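Local coordinates for protein alternansucrase (PDB 6HVG) that belongs to glycosyl hydrolase family 70, carries a calcium ion and includes repeats of the choline-binding and cell-wall-binding type, at residues H392-F403 / T414-L422. Numbering follows the deposited sequence.
Sequences HNAAKSYDKSSF and TWYRPTDIL
His392 and Asp420 meet twice: Asp420 N donates to His392 O (3.0 Å) on a lone pair, and His392 ND1 donates to the anti side of Asp420 OD2 (3.1 Å) in a bent bond, from well out of the carboxylate plane. Just after the helix, Thr419 N bonds Ala394 O and Lys396 N bonds Arg417 O; Arg417 N to Ser402 O joins the end of the excursion that follows. The Ala394 carbonyl is gripped twice, since Thr419 OG1 also donates to it, from above its plane (3.0 Å). The Tyr416 hydroxyl donates to Asn393 O (2.6 Å) in the carbonyl plane and also bonds Thr442.

The Phe403 and Tyr416 rings, planes 19° and centroids 5.8 Å apart, overlap little; Phe403 CD1 and CE1 pack on Tyr416 CB. Arg417, extended with CG anti to the backbone N (chi1 -176°), runs alongside Lys396, whose CG lies over one guanidinium face, toward its rim, 3.6 Å from Arg417 NH1; Arg417 NH2 bonds Ser431 O.

This is structural packing, largely buried with Lys396 at the exposed margin: isolated bridges (Ala395-Pro418, Phe403-Tyr416) pair the loop after helix 390-393 with an extended segment, about 45 Å from the chain centre (centre to centre), beside strands 437-438 (Tyr416) and 427-430 (Asp420) and helix 474-495 (Asn393, Leu422).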
loop_
_atom_site.group_PDB
_atom_site.type_symbol
_atom_site.label_atom_id
_atom_site.label_comp_id
_atom_site.label_asym_id
_atom_site.label_seq_id
_atom_site.Cartn_x
_atom_site.Cartn_y
_atom_site.Cartn_z
ATOM N N HIS A 392 -39.791 33.789 1.183
ATOM C CA HIS A 392 -39.368 33.661 -0.213
ATOM C C HIS A 392 -38.310 32.553 -0.392
ATOM O O HIS A 392 -38.409 31.747 -1.307
ATOM C CB HIS A 392 -38.830 34.997 -0.748
ATOM C CG HIS A 392 -39.818 36.132 -0.681
ATOM N ND1 HIS A 392 -41.169 35.972 -0.920
ATOM C CD2 HIS A 392 -39.644 37.450 -0.418
ATOM C CE1 HIS A 392 -41.784 37.134 -0.790
ATOM N NE2 HIS A 392 -40.880 38.048 -0.493
ATOM N N ASN A 393 -37.304 32.510 0.480
ATOM C CA ASN A 393 -36.246 31.514 0.392
ATOM C C ASN A 393 -36.616 30.158 0.975
ATOM O O ASN A 393 -35.879 29.200 0.783
ATOM C CB ASN A 393 -34.966 31.996 1.074
ATOM C CG ASN A 393 -34.178 32.985 0.227
ATOM O OD1 ASN A 393 -34.231 32.960 -1.004
ATOM N ND2 ASN A 393 -33.441 33.856 0.884
ATOM N N ALA A 394 -37.761 30.037 1.634
ATOM C CA ALA A 394 -38.188 28.749 2.170
ATOM C C ALA A 394 -38.440 27.741 1.053
ATOM O O ALA A 394 -38.684 28.097 -0.099
ATOM C CB ALA A 394 -39.439 28.919 3.011
ATOM N N ALA A 395 -38.383 26.468 1.412
ATOM C CA ALA A 395 -38.612 25.392 0.469
ATOM C C ALA A 395 -40.052 25.419 -0.027
ATOM O O ALA A 395 -40.973 25.608 0.770
ATOM C CB ALA A 395 -38.300 24.058 1.131
ATOM N N LYS A 396 -40.214 25.241 -1.339
ATOM C CA LYS A 396 -41.524 25.132 -1.979
ATOM C C LYS A 396 -42.280 23.939 -1.437
ATOM O O LYS A 396 -43.495 23.967 -1.315
ATOM C CB LYS A 396 -41.356 24.962 -3.501
ATOM C CG LYS A 396 -42.647 24.832 -4.308
ATOM C CD LYS A 396 -43.435 26.126 -4.346
ATOM C CE LYS A 396 -44.735 25.959 -5.120
ATOM N NZ LYS A 396 -45.586 27.181 -5.024
ATOM N N SER A 397 -41.529 22.892 -1.130
ATOM C CA SER A 397 -42.074 21.615 -0.751
ATOM C C SER A 397 -41.046 20.923 0.139
ATOM O O SER A 397 -39.832 21.169 0.002
ATOM C CB SER A 397 -42.310 20.796 -2.020
ATOM O OG SER A 397 -43.081 19.651 -1.775
ATOM N N TYR A 398 -41.522 20.059 1.039
ATOM C CA TYR A 398 -40.632 19.296 1.928
ATOM C C TYR A 398 -40.534 17.831 1.490
ATOM O O TYR A 398 -40.987 16.925 2.194
ATOM C CB TYR A 398 -41.110 19.395 3.380
ATOM C CG TYR A 398 -41.550 20.784 3.802
ATOM C CD1 TYR A 398 -40.852 21.916 3.395
ATOM C CD2 TYR A 398 -42.643 20.964 4.645
ATOM C CE1 TYR A 398 -41.245 23.191 3.791
ATOM C CE2 TYR A 398 -43.037 22.235 5.056
ATOM C CZ TYR A 398 -42.340 23.351 4.616
ATOM O OH TYR A 398 -42.721 24.623 4.983
ATOM N N ASP A 399 -39.933 17.602 0.323
ATOM C CA ASP A 399 -39.879 16.263 -0.278
ATOM C C ASP A 399 -38.866 16.199 -1.427
ATOM O O ASP A 399 -38.201 17.187 -1.727
ATOM C CB ASP A 399 -41.279 15.816 -0.759
ATOM C CG ASP A 399 -41.931 16.818 -1.707
ATOM O OD1 ASP A 399 -41.197 17.576 -2.384
ATOM O OD2 ASP A 399 -43.183 16.854 -1.751
ATOM N N LYS A 400 -38.752 15.031 -2.058
ATOM C CA LYS A 400 -37.749 14.805 -3.092
ATOM C C LYS A 400 -37.914 15.696 -4.325
ATOM O O LYS A 400 -36.945 15.896 -5.060
ATOM C CB LYS A 400 -37.741 13.336 -3.501
ATOM C CG LYS A 400 -37.343 12.403 -2.366
ATOM C CD LYS A 400 -37.077 10.967 -2.801
ATOM C CE LYS A 400 -36.667 10.119 -1.599
ATOM N NZ LYS A 400 -36.035 8.822 -1.945
ATOM N N SER A 401 -39.110 16.249 -4.546
ATOM C CA SER A 401 -39.323 17.191 -5.662
ATOM C C SER A 401 -38.447 18.419 -5.536
ATOM O O SER A 401 -37.723 18.776 -6.463
ATOM C CB SER A 401 -40.772 17.661 -5.732
ATOM O OG SER A 401 -41.618 16.602 -6.112
ATOM N N SER A 402 -38.519 19.050 -4.368
ATOM C CA SER A 402 -37.872 20.345 -4.127
ATOM C C SER A 402 -36.458 20.264 -3.553
ATOM O O SER A 402 -35.830 21.301 -3.357
ATOM C CB SER A 402 -38.749 21.193 -3.201
ATOM O OG SER A 402 -39.926 21.566 -3.866
ATOM N N PHE A 403 -35.964 19.051 -3.290
ATOM C CA PHE A 403 -34.624 18.861 -2.702
ATOM C C PHE A 403 -33.818 17.795 -3.425
ATOM O O PHE A 403 -34.259 16.658 -3.516
ATOM C CB PHE A 403 -34.755 18.409 -1.247
ATOM C CG PHE A 403 -34.998 19.519 -0.262
ATOM C CD1 PHE A 403 -33.977 20.361 0.090
ATOM C CD2 PHE A 403 -36.246 19.677 0.339
ATOM C CE1 PHE A 403 -34.195 21.361 1.004
ATOM C CE2 PHE A 403 -36.467 20.669 1.258
ATOM C CZ PHE A 403 -35.438 21.513 1.594
ATOM N N THR A 414 -26.130 19.965 -2.151
ATOM C CA THR A 414 -27.574 19.936 -2.461
ATOM C C THR A 414 -28.058 21.281 -2.943
ATOM O O THR A 414 -27.699 22.320 -2.381
ATOM C CB THR A 414 -28.421 19.568 -1.218
ATOM O OG1 THR A 414 -28.365 18.164 -0.991
ATOM C CG2 THR A 414 -29.894 19.935 -1.417
ATOM N N TRP A 415 -28.872 21.242 -3.993
ATOM C CA TRP A 415 -29.657 22.373 -4.434
ATOM C C TRP A 415 -31.118 22.069 -4.124
ATOM O O TRP A 415 -31.526 20.901 -4.140
ATOM C CB TRP A 415 -29.453 22.601 -5.934
ATOM C CG TRP A 415 -28.118 23.201 -6.290
ATOM C CD1 TRP A 415 -26.906 22.917 -5.719
ATOM C CD2 TRP A 415 -27.862 24.175 -7.307
ATOM N NE1 TRP A 415 -25.933 23.673 -6.295
ATOM C CE2 TRP A 415 -26.492 24.451 -7.278
ATOM C CE3 TRP A 415 -28.660 24.846 -8.232
ATOM C CZ2 TRP A 415 -25.893 25.375 -8.146
ATOM C CZ3 TRP A 415 -28.064 25.773 -9.099
ATOM C CH2 TRP A 415 -26.697 26.011 -9.053
ATOM N N TYR A 416 -31.891 23.121 -3.830
ATOM C CA TYR A 416 -33.310 22.995 -3.510
ATOM C C TYR A 416 -34.138 24.011 -4.295
ATOM O O TYR A 416 -33.581 24.896 -4.947
ATOM C CB TYR A 416 -33.555 23.130 -1.997
ATOM C CG TYR A 416 -33.525 24.537 -1.461
ATOM C CD1 TYR A 416 -32.354 25.263 -1.424
ATOM C CD2 TYR A 416 -34.688 25.149 -0.986
ATOM C CE1 TYR A 416 -32.332 26.559 -0.938
ATOM C CE2 TYR A 416 -34.670 26.442 -0.486
ATOM C CZ TYR A 416 -33.490 27.140 -0.465
ATOM O OH TYR A 416 -33.461 28.426 0.028
ATOM N N ARG A 417 -35.463 23.866 -4.241
ATOM C CA ARG A 417 -36.377 24.779 -4.910
ATOM C C ARG A 417 -36.950 25.751 -3.896
ATOM O O ARG A 417 -37.802 25.364 -3.106
ATOM C CB ARG A 417 -37.513 24.002 -5.589
ATOM C CG ARG A 417 -38.472 24.877 -6.393
ATOM C CD ARG A 417 -39.763 24.164 -6.767
ATOM N NE ARG A 417 -40.648 25.033 -7.556
ATOM C CZ ARG A 417 -41.869 24.702 -7.970
ATOM N NH1 ARG A 417 -42.389 23.520 -7.665
ATOM N NH2 ARG A 417 -42.565 25.560 -8.699
ATOM N N PRO A 418 -36.489 27.014 -3.904
ATOM C CA PRO A 418 -37.118 27.986 -2.998
ATOM C C PRO A 418 -38.496 28.367 -3.478
ATOM O O PRO A 418 -38.755 28.281 -4.656
ATOM C CB PRO A 418 -36.184 29.209 -3.069
ATOM C CG PRO A 418 -35.532 29.092 -4.393
ATOM C CD PRO A 418 -35.354 27.612 -4.626
ATOM N N THR A 419 -39.362 28.794 -2.572
ATOM C CA THR A 419 -40.708 29.209 -2.945
ATOM C C THR A 419 -40.683 30.265 -4.067
ATOM O O THR A 419 -41.343 30.106 -5.097
ATOM C CB THR A 419 -41.471 29.742 -1.705
ATOM O OG1 THR A 419 -41.543 28.711 -0.716
ATOM C CG2 THR A 419 -42.889 30.179 -2.067
ATOM N N ASP A 420 -39.921 31.333 -3.841
ATOM C CA ASP A 420 -39.753 32.428 -4.815
ATOM C C ASP A 420 -38.265 32.643 -5.122
ATOM O O ASP A 420 -37.386 32.187 -4.375
ATOM C CB ASP A 420 -40.353 33.751 -4.288
ATOM C CG ASP A 420 -41.850 33.674 -4.040
ATOM O OD1 ASP A 420 -42.629 33.436 -4.982
ATOM O OD2 ASP A 420 -42.259 33.880 -2.881
ATOM N N ILE A 421 -38.011 33.354 -6.216
ATOM C CA ILE A 421 -36.666 33.614 -6.705
ATOM C C ILE A 421 -36.524 35.117 -6.934
ATOM O O ILE A 421 -37.356 35.732 -7.597
ATOM C CB ILE A 421 -36.418 32.897 -8.047
ATOM C CG1 ILE A 421 -36.314 31.373 -7.853
ATOM C CG2 ILE A 421 -35.172 33.463 -8.740
ATOM C CD1 ILE A 421 -34.956 30.893 -7.408
ATOM N N LEU A 422 -35.454 35.696 -6.409
ATOM C CA LEU A 422 -35.144 37.112 -6.604
ATOM C C LEU A 422 -34.514 37.315 -7.977
ATOM O O LEU A 422 -33.333 37.599 -8.057
ATOM C CB LEU A 422 -34.187 37.578 -5.501
ATOM C CG LEU A 422 -33.747 39.032 -5.459
ATOM C CD1 LEU A 422 -34.890 39.907 -4.963
ATOM C CD2 LEU A 422 -32.486 39.247 -4.614
#